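Local coordinates for protein chitinase (Chromobacterium violaceum, PDB 4TXG) that probably hydrolyses the glycosidic bonds of chitin and probably binds this polysaccharide as part of its breakdown, at residues 380-385 and 664-669; 390-395 and 446-451; 457-462 and 590-595. One frame throughout, in Å; residues are numbered along the deposited sequence.

Followed from the N terminus, the chain first meets residues 380-385, a loop whose partner 664-669 comes only after contacts 2 and 3 have closed. Inside the large loop bounded by contact 1, two shorter ones are completed in series. Contact 2 runs from strand 391-395 to helix 441-448; contact 3 follows, from strand 457-462 to helix 582-594. Neither crosses the other. The two strands are parallel neighbours in the barrel sheet, so contacts 2 and 3 pack helices 441-448 and 582-594 against adjacent strands of the barrel, whereas contact 1 holds the later β-domain against the barrel. Contacts 1 and 2 also touch, F383 packing on Y447 and Y448.

Contact 1: residues 380-385 and 664-669; sequences METFQG and GGFKLG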
loop_
_atom_site.group_PDB
_atom_site.type_symbol
_atom_site.label_atom_id
_atom_site.label_comp_id
_atom_site.label_asym_id
_atom_site.label_seq_id
_atom_site.Cartn_x
_atom_site.Cartn_y
_atom_site.Cartn_z
ATOM N N MET A 380 -10.023 9.117 -4.450
ATOM C CA MET A 380 -8.708 9.231 -5.080
ATOM C C MET A 380 -8.758 9.073 -6.606
ATOM O O MET A 380 -7.791 8.606 -7.224
ATOM C CB MET A 380 -7.753 8.216 -4.431
ATOM C CG MET A 380 -7.519 8.558 -2.947
ATOM S SD MET A 380 -6.676 7.325 -1.941
ATOM C CE MET A 380 -5.087 7.300 -2.753
ATOM N N GLU A 381 -9.883 9.499 -7.190
ATOM C CA GLU A 381 -10.085 9.549 -8.638
ATOM C C GLU A 381 -9.743 8.196 -9.271
ATOM O O GLU A 381 -10.378 7.207 -8.928
ATOM C CB GLU A 381 -9.282 10.718 -9.235
ATOM C CG GLU A 381 -9.779 12.053 -8.612
ATOM C CD GLU A 381 -9.255 13.312 -9.282
ATOM O OE1 GLU A 381 -8.550 13.208 -10.311
ATOM O OE2 GLU A 381 -9.569 14.422 -8.774
ATOM N N THR A 382 -8.753 8.141 -10.159
ATOM C CA THR A 382 -8.302 6.858 -10.714
ATOM C C THR A 382 -6.852 6.532 -10.337
ATOM O O THR A 382 -6.193 5.733 -11.010
ATOM C CB THR A 382 -8.419 6.835 -12.258
ATOM O OG1 THR A 382 -7.557 7.832 -12.832
ATOM C CG2 THR A 382 -9.850 7.105 -12.694
ATOM N N PHE A 383 -6.370 7.132 -9.255
ATOM C CA PHE A 383 -4.974 6.972 -8.835
ATOM C C PHE A 383 -4.019 7.201 -10.010
ATOM O O PHE A 383 -3.159 6.366 -10.314
ATOM C CB PHE A 383 -4.739 5.590 -8.209
ATOM C CG PHE A 383 -3.750 5.623 -7.072
ATOM C CD1 PHE A 383 -2.523 6.256 -7.231
ATOM C CD2 PHE A 383 -4.063 5.075 -5.838
ATOM C CE1 PHE A 383 -1.612 6.309 -6.196
ATOM C CE2 PHE A 383 -3.150 5.135 -4.795
ATOM C CZ PHE A 383 -1.934 5.752 -4.977
ATOM N N GLN A 384 -4.190 8.343 -10.667
ATOM C CA GLN A 384 -3.375 8.711 -11.816
ATOM C C GLN A 384 -1.870 8.657 -11.511
ATOM O O GLN A 384 -1.061 8.411 -12.404
ATOM C CB GLN A 384 -3.763 10.116 -12.293
ATOM C CG GLN A 384 -5.186 10.219 -12.869
ATOM C CD GLN A 384 -6.215 10.643 -11.844
ATOM O OE1 GLN A 384 -6.279 10.085 -10.743
ATOM N NE2 GLN A 384 -7.036 11.641 -12.197
ATOM N N GLY A 385 -1.514 8.854 -10.245
ATOM C CA GLY A 385 -0.120 8.860 -9.826
ATOM C C GLY A 385 0.611 7.522 -9.907
ATOM O O GLY A 385 1.830 7.489 -9.778
ATOM N N GLY A 664 -11.993 12.211 -15.648
ATOM C CA GLY A 664 -11.827 13.387 -14.813
ATOM C C GLY A 664 -13.172 13.961 -14.403
ATOM O O GLY A 664 -14.206 13.329 -14.605
ATOM N N GLY A 665 -13.164 15.152 -13.813
ATOM C CA GLY A 665 -14.402 15.751 -13.342
ATOM C C GLY A 665 -15.041 14.964 -12.210
ATOM O O GLY A 665 -16.269 14.856 -12.122
ATOM N N PHE A 666 -14.207 14.411 -11.336
ATOM C CA PHE A 666 -14.706 13.710 -10.152
ATOM C C PHE A 666 -15.254 14.706 -9.134
ATOM O O PHE A 666 -14.676 15.774 -8.939
ATOM C CB PHE A 666 -13.596 12.881 -9.498
ATOM C CG PHE A 666 -13.239 11.621 -10.243
ATOM C CD1 PHE A 666 -13.894 10.426 -9.964
ATOM C CD2 PHE A 666 -12.242 11.624 -11.212
ATOM C CE1 PHE A 666 -13.561 9.251 -10.632
ATOM C CE2 PHE A 666 -11.901 10.450 -11.885
ATOM C CZ PHE A 666 -12.565 9.266 -11.599
ATOM N N LYS A 667 -16.363 14.366 -8.483
ATOM C CA LYS A 667 -16.833 15.163 -7.360
ATOM C C LYS A 667 -15.982 14.863 -6.124
ATOM O O LYS A 667 -15.171 13.929 -6.129
ATOM C CB LYS A 667 -18.308 14.880 -7.058
ATOM C CG LYS A 667 -19.272 15.178 -8.190
ATOM C CD LYS A 667 -20.641 14.615 -7.833
ATOM C CE LYS A 667 -21.566 14.527 -9.025
ATOM N NZ LYS A 667 -22.746 13.673 -8.710
ATOM N N LEU A 668 -16.161 15.662 -5.076
ATOM C CA LEU A 668 -15.588 15.331 -3.777
ATOM C C LEU A 668 -16.068 13.939 -3.384
ATOM O O LEU A 668 -17.186 13.544 -3.718
ATOM C CB LEU A 668 -15.983 16.359 -2.716
ATOM C CG LEU A 668 -15.470 17.782 -2.950
ATOM C CD1 LEU A 668 -15.749 18.652 -1.736
ATOM C CD2 LEU A 668 -13.983 17.771 -3.263
ATOM N N GLY A 669 -15.220 13.204 -2.675
ATOM C CA GLY A 669 -15.468 11.802 -2.417
ATOM C C GLY A 669 -16.808 11.436 -1.821
ATOM O O GLY A 669 -17.407 10.432 -2.220
HETATM O O HOH W 1 -11.385 15.288 -11.060
#
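The backbone and side chain of E381 lie across one face of the F666 ring, and this overlap is the heart of the contact. E381 CA sits 3.7 Å from the ring centroid and only 7° off its normal, a CH-π interaction. On the same side, E381 CB and CG extend the cover toward one rim, with CG 3.6 Å from F666 CD2; the carboxylate plane is tilted 15° from the ring plane. T382 adds a methyl, its CG2 3.6 Å from F666 CZ. Water 1, in the ring plane at the edge, accepts from F666 N and gives a weak bond to E381 OE2.

The second shell fixes the glutamate. Q384 NE2 donates to E381 OE1 over 2.9 Å, meeting that oxygen nearly along its C-O bond, while Q384 OE1 accepts from T382 N. The residues are carried by a type II' turn from M380 to F383, which gives E381 its positive phi (52°) and is closed by the F383 N to M380 O bond.

Around this, E381 also rests on N339 of helix 338-360, and F666 on I675, P677 and Y759. The contact thus joins the loop before barrel strand 391-395 to the loop between strands 659-664 and 678-683.

Contact 2: residues 390-395 and 446-451; sequences DFVNVM and HYYRGG. With CS (cesium ion), chain D.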
loop_
_atom_site.group_PDB
_atom_site.type_symbol
_atom_site.label_atom_id
_atom_site.label_comp_id
_atom_site.label_asym_id
_atom_site.label_seq_id
_atom_site.Cartn_x
_atom_site.Cartn_y
_atom_site.Cartn_z
ATOM N N ASP A 390 7.707 2.983 -9.038
ATOM C CA ASP A 390 8.344 1.714 -9.370
ATOM C C ASP A 390 7.480 0.543 -8.927
ATOM O O ASP A 390 7.332 -0.436 -9.657
ATOM C CB ASP A 390 9.719 1.629 -8.733
ATOM C CG ASP A 390 10.709 2.524 -9.423
ATOM O OD1 ASP A 390 11.353 2.058 -10.390
ATOM O OD2 ASP A 390 10.813 3.702 -9.030
ATOM N N PHE A 391 6.915 0.643 -7.727
ATOM C CA PHE A 391 5.882 -0.296 -7.307
ATOM C C PHE A 391 5.108 0.256 -6.127
ATOM O O PHE A 391 5.517 1.253 -5.521
ATOM C CB PHE A 391 6.464 -1.695 -6.984
ATOM C CG PHE A 391 7.552 -1.714 -5.935
ATOM C CD1 PHE A 391 7.238 -1.698 -4.584
ATOM C CD2 PHE A 391 8.887 -1.828 -6.305
ATOM C CE1 PHE A 391 8.235 -1.765 -3.613
ATOM C CE2 PHE A 391 9.899 -1.877 -5.338
ATOM C CZ PHE A 391 9.567 -1.852 -3.991
ATOM N N VAL A 392 3.972 -0.368 -5.824
ATOM C CA VAL A 392 3.205 0.020 -4.648
ATOM C C VAL A 392 3.229 -1.093 -3.618
ATOM O O VAL A 392 3.352 -2.255 -3.963
ATOM C CB VAL A 392 1.733 0.368 -4.984
ATOM C CG1 VAL A 392 1.682 1.603 -5.880
ATOM C CG2 VAL A 392 1.005 -0.803 -5.635
ATOM N N ASN A 393 3.132 -0.701 -2.352
ATOM C CA ASN A 393 2.955 -1.625 -1.242
ATOM C C ASN A 393 1.553 -1.421 -0.721
ATOM O O ASN A 393 1.272 -0.406 -0.076
ATOM C CB ASN A 393 3.985 -1.358 -0.146
ATOM C CG ASN A 393 5.404 -1.552 -0.635
ATOM O OD1 ASN A 393 5.698 -2.540 -1.303
ATOM N ND2 ASN A 393 6.273 -0.597 -0.345
ATOM N N VAL A 394 0.664 -2.361 -1.021
ATOM C CA VAL A 394 -0.745 -2.156 -0.708
ATOM C C VAL A 394 -0.995 -2.503 0.755
ATOM O O VAL A 394 -0.653 -3.600 1.198
ATOM C CB VAL A 394 -1.664 -3.009 -1.610
ATOM C CG1 VAL A 394 -3.129 -2.778 -1.215
ATOM C CG2 VAL A 394 -1.423 -2.677 -3.096
ATOM N N MET A 395 -1.575 -1.570 1.506
ATOM C CA MET A 395 -1.786 -1.769 2.938
ATOM C C MET A 395 -3.078 -2.553 3.155
ATOM O O MET A 395 -4.085 -2.037 3.662
ATOM C CB MET A 395 -1.791 -0.425 3.674
ATOM C CG MET A 395 -0.396 0.207 3.681
ATOM S SD MET A 395 -0.295 1.799 4.538
ATOM C CE MET A 395 -1.414 2.749 3.516
ATOM N N HIS A 446 -6.865 -6.256 -7.178
ATOM C CA HIS A 446 -7.514 -6.089 -8.469
ATOM C C HIS A 446 -7.800 -4.626 -8.777
ATOM O O HIS A 446 -7.772 -4.223 -9.949
ATOM C CB HIS A 446 -8.781 -6.938 -8.525
ATOM C CG HIS A 446 -8.484 -8.373 -8.832
ATOM N ND1 HIS A 446 -7.956 -8.763 -10.040
ATOM C CD2 HIS A 446 -8.569 -9.488 -8.069
ATOM C CE1 HIS A 446 -7.759 -10.074 -10.028
ATOM N NE2 HIS A 446 -8.129 -10.537 -8.850
ATOM N N TYR A 447 -8.028 -3.822 -7.742
ATOM C CA TYR A 447 -8.131 -2.381 -7.948
ATOM C C TYR A 447 -6.837 -1.845 -8.584
ATOM O O TYR A 447 -6.871 -1.127 -9.589
ATOM C CB TYR A 447 -8.419 -1.639 -6.616
ATOM C CG TYR A 447 -8.237 -0.137 -6.744
ATOM C CD1 TYR A 447 -6.983 0.446 -6.573
ATOM C CD2 TYR A 447 -9.306 0.696 -7.079
ATOM C CE1 TYR A 447 -6.800 1.804 -6.726
ATOM C CE2 TYR A 447 -9.122 2.062 -7.226
ATOM C CZ TYR A 447 -7.860 2.606 -7.048
ATOM O OH TYR A 447 -7.653 3.982 -7.183
ATOM N N TYR A 448 -5.698 -2.188 -7.996
ATOM C CA TYR A 448 -4.435 -1.595 -8.448
ATOM C C TYR A 448 -4.010 -2.090 -9.832
ATOM O O TYR A 448 -3.260 -1.405 -10.528
ATOM C CB TYR A 448 -3.332 -1.826 -7.397
ATOM C CG TYR A 448 -3.535 -0.839 -6.259
ATOM C CD1 TYR A 448 -3.175 0.491 -6.408
ATOM C CD2 TYR A 448 -4.148 -1.222 -5.069
ATOM C CE1 TYR A 448 -3.403 1.422 -5.405
ATOM C CE2 TYR A 448 -4.380 -0.292 -4.050
ATOM C CZ TYR A 448 -3.997 1.025 -4.226
ATOM O OH TYR A 448 -4.218 1.974 -3.236
ATOM N N ARG A 449 -4.513 -3.246 -10.261
ATOM C CA ARG A 449 -4.203 -3.724 -11.609
ATOM C C ARG A 449 -4.839 -2.866 -12.698
ATOM O O ARG A 449 -4.498 -3.000 -13.875
ATOM C CB ARG A 449 -4.646 -5.176 -11.783
ATOM C CG ARG A 449 -3.772 -6.156 -11.022
ATOM C CD ARG A 449 -2.379 -6.249 -11.670
ATOM N NE ARG A 449 -2.475 -7.040 -12.893
ATOM C CZ ARG A 449 -2.587 -6.525 -14.101
ATOM N NH1 ARG A 449 -2.575 -5.208 -14.262
ATOM N NH2 ARG A 449 -2.698 -7.319 -15.149
ATOM N N GLY A 450 -5.777 -2.007 -12.319
ATOM C CA GLY A 450 -6.362 -1.097 -13.283
ATOM C C GLY A 450 -5.299 -0.210 -13.903
ATOM O O GLY A 450 -5.370 0.115 -15.090
ATOM N N GLY A 451 -4.301 0.171 -13.106
ATOM C CA GLY A 451 -3.290 1.113 -13.567
ATOM C C GLY A 451 -1.856 0.618 -13.455
ATOM O O GLY A 451 -0.923 1.375 -13.725
HETATM CS CS CS D . -1.414 2.370 7.864
HETATM O O HOH W 2 -0.990 2.556 11.235
HETATM O O HOH W 3 -4.021 3.950 8.461
HETATM O O HOH W 4 1.451 0.469 7.872
HETATM O O HOH W 5 1.859 2.761 7.621
HETATM O O HOH W 6 -3.101 0.553 8.933
#
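V394 and V392 turn their methyl groups onto the ring of Y448, and this apolar contact is what joins the strand to the helix. The closer approach is by V394: its CG2 stands 3.7 Å from Y448 CD2, and its CG1 comes to 4.0 Å from CE2. With CG1 anti to the backbone N (chi1 179°), V394 turns both methyls toward the helix, CG2 being the nearer. V392 CG2 reaches the other delta carbon more loosely, at 4.4 Å from Y448 CD1. Both valines meet the ring obliquely and from the same side, the side away from Y447.

Aromatic packing within the helix covers the other face. Y447 CD1 lies 3.5 Å above the plane of the Y448 ring and over its centre, the edge of the one tyrosine thus being set against a face of the other.

Among polar interactions, the hydroxyl of Y448 is hydrogen-bonded to P371 O at the end of strand 365-371. The buried oxygen therefore has a partner, and the ring is tethered beyond its apolar hold.

Metal coordination is confined to the end of the strand. M395 SD is 3.6 Å from a cesium ion, which also gathers five waters, water 6 nearest at 2.7 Å, and OE2 of E314. That glutamate closes a sequence matching the DxxDxDxE signature of family 18, so the ion probably lies at the active-site end of the barrel.

While V392 and V394 face the helix, F391 and N393 touch I157 across the interior. Strand 391-395, helix 441-448 and the parallel neighbouring strand 457-462 form a β-α-β crossover, the repeating element of a TIM barrel.

Contact 3: residues 457-462 and 590-595; sequences VNMGVP and AWIDAN
The indole of W591 meets M459 at its edge: CG of the methionine lies near the ring plane, 3.7 Å from CZ3 and 3.9 Å from CH2 of W591. It is the six-membered end of the tryptophan that points at the strand. Over one face, displaced toward the rim, sits the amide nitrogen of N595, with ND2 3.3 Å above the plane. Y445 makes an edge-to-face ring contact with the same indole, and NE1 is hydrogen-bonded to OD1 of D442, so the polar edge of the buried ring is anchored to helix 441-448.

The N595 amide owes its place to a second task. Its ND2 donates to W591 O over 3.1 Å with an N-H...O angle of 156°, and the carbonyl oxygen lies in the amide plane. N595 N also donates to W591 O, arriving from the opposite face of the carbonyl plane. Two N-H groups therefore hold one oxygen, and the side-chain bond keeps the amide in position over the indole belonging to the same residue.

M459 bridges strand and helix with a chain folded back on itself. It bends at both chi2 (-51°) and chi3 (-62°), which leaves CG, rather than the terminal methyl, as the atom presented to helix 582-594. Besides the tryptophan, CG meets I592 CD1 at a looser 4.3 Å, while CE packs on V394 of the adjacent strand.

I592 also touches V600 of strand 599-603, the next strand around the sheet and parallel to 457-462. Helix 582-594 thus packs on the two strands it connects, a β-α-β unit of the TIM barrel, here with a long insertion that includes a small antiparallel sheet, as in many family 18 chitinases.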
loop_
_atom_site.group_PDB
_atom_site.type_symbol
_atom_site.label_atom_id
_atom_site.label_comp_id
_atom_site.label_asym_id
_atom_site.label_seq_id
_atom_site.Cartn_x
_atom_site.Cartn_y
_atom_site.Cartn_z
ATOM N N VAL A 457 2.971 -4.483 -8.259
ATOM C CA VAL A 457 2.099 -4.494 -7.081
ATOM C C VAL A 457 2.609 -5.488 -6.037
ATOM O O VAL A 457 2.914 -6.631 -6.375
ATOM C CB VAL A 457 0.644 -4.876 -7.450
ATOM C CG1 VAL A 457 -0.251 -4.849 -6.214
ATOM C CG2 VAL A 457 0.093 -3.931 -8.529
ATOM N N ASN A 458 2.699 -5.057 -4.782
ATOM C CA ASN A 458 2.993 -5.972 -3.673
ATOM C C ASN A 458 1.902 -5.852 -2.622
ATOM O O ASN A 458 1.470 -4.749 -2.303
ATOM C CB ASN A 458 4.358 -5.668 -3.063
ATOM C CG ASN A 458 5.427 -5.493 -4.125
ATOM O OD1 ASN A 458 5.949 -6.459 -4.668
ATOM N ND2 ASN A 458 5.720 -4.252 -4.455
ATOM N N MET A 459 1.451 -6.981 -2.086
ATOM C CA MET A 459 0.353 -6.950 -1.128
ATOM C C MET A 459 0.862 -7.055 0.305
ATOM O O MET A 459 1.735 -7.875 0.600
ATOM C CB MET A 459 -0.635 -8.081 -1.428
ATOM C CG MET A 459 -1.205 -8.015 -2.844
ATOM S SD MET A 459 -1.884 -6.414 -3.313
ATOM C CE MET A 459 -3.221 -6.235 -2.131
ATOM N N GLY A 460 0.307 -6.231 1.194
ATOM C CA GLY A 460 0.747 -6.216 2.582
ATOM C C GLY A 460 0.058 -7.247 3.464
ATOM O O GLY A 460 -1.117 -7.547 3.285
ATOM N N VAL A 461 0.802 -7.773 4.433
ATOM C CA VAL A 461 0.243 -8.620 5.482
ATOM C C VAL A 461 0.745 -8.117 6.834
ATOM O O VAL A 461 1.832 -7.520 6.914
ATOM C CB VAL A 461 0.643 -10.103 5.316
ATOM C CG1 VAL A 461 0.123 -10.661 3.997
ATOM C CG2 VAL A 461 2.161 -10.274 5.429
ATOM N N PRO A 462 -0.040 -8.338 7.900
ATOM C CA PRO A 462 0.356 -7.864 9.229
ATOM C C PRO A 462 1.107 -8.912 10.040
ATOM O O PRO A 462 0.747 -10.085 9.987
ATOM C CB PRO A 462 -0.987 -7.558 9.892
ATOM C CG PRO A 462 -1.887 -8.634 9.337
ATOM C CD PRO A 462 -1.431 -8.842 7.901
ATOM N N ALA A 590 0.324 -18.710 -1.715
ATOM C CA ALA A 590 -0.119 -19.465 -2.882
ATOM C C ALA A 590 -0.823 -18.537 -3.864
ATOM O O ALA A 590 -0.624 -18.630 -5.078
ATOM C CB ALA A 590 -1.044 -20.614 -2.473
ATOM N N TRP A 591 -1.635 -17.637 -3.315
ATOM C CA TRP A 591 -2.392 -16.666 -4.100
ATOM C C TRP A 591 -1.462 -15.685 -4.829
ATOM O O TRP A 591 -1.707 -15.324 -5.979
ATOM C CB TRP A 591 -3.375 -15.938 -3.174
ATOM C CG TRP A 591 -4.163 -14.814 -3.801
ATOM C CD1 TRP A 591 -5.391 -14.889 -4.381
ATOM C CD2 TRP A 591 -3.756 -13.443 -3.886
ATOM N NE1 TRP A 591 -5.783 -13.637 -4.825
ATOM C CE2 TRP A 591 -4.791 -12.738 -4.536
ATOM C CE3 TRP A 591 -2.620 -12.744 -3.463
ATOM C CZ2 TRP A 591 -4.717 -11.368 -4.783
ATOM C CZ3 TRP A 591 -2.549 -11.383 -3.708
ATOM C CH2 TRP A 591 -3.590 -10.712 -4.366
ATOM N N ILE A 592 -0.395 -15.267 -4.150
ATOM C CA ILE A 592 0.635 -14.411 -4.742
ATOM C C ILE A 592 1.269 -15.095 -5.945
ATOM O O ILE A 592 1.399 -14.501 -7.027
ATOM C CB ILE A 592 1.755 -14.060 -3.705
ATOM C CG1 ILE A 592 1.224 -13.112 -2.625
ATOM C CG2 ILE A 592 2.978 -13.467 -4.398
ATOM C CD1 ILE A 592 0.966 -11.687 -3.113
ATOM N N ASP A 593 1.674 -16.349 -5.762
ATOM C CA ASP A 593 2.373 -17.049 -6.828
ATOM C C ASP A 593 1.449 -17.334 -8.001
ATOM O O ASP A 593 1.840 -17.170 -9.147
ATOM C CB ASP A 593 2.982 -18.357 -6.321
ATOM C CG ASP A 593 4.504 -18.280 -6.155
ATOM O OD1 ASP A 593 5.150 -17.367 -6.728
ATOM O OD2 ASP A 593 5.059 -19.149 -5.444
ATOM N N ALA A 594 0.217 -17.738 -7.712
ATOM C CA ALA A 594 -0.722 -18.099 -8.770
ATOM C C ALA A 594 -1.136 -16.896 -9.621
ATOM O O ALA A 594 -1.365 -17.030 -10.823
ATOM C CB ALA A 594 -1.957 -18.783 -8.165
ATOM N N ASN A 595 -1.201 -15.720 -9.003
ATOM C CA ASN A 595 -1.514 -14.484 -9.719
ATOM C C ASN A 595 -0.283 -13.743 -10.226
ATOM O O ASN A 595 -0.404 -12.662 -10.806
ATOM C CB ASN A 595 -2.326 -13.550 -8.821
ATOM C CG ASN A 595 -3.780 -13.961 -8.731
ATOM O OD1 ASN A 595 -4.537 -13.749 -9.674
ATOM N ND2 ASN A 595 -4.179 -14.555 -7.598
#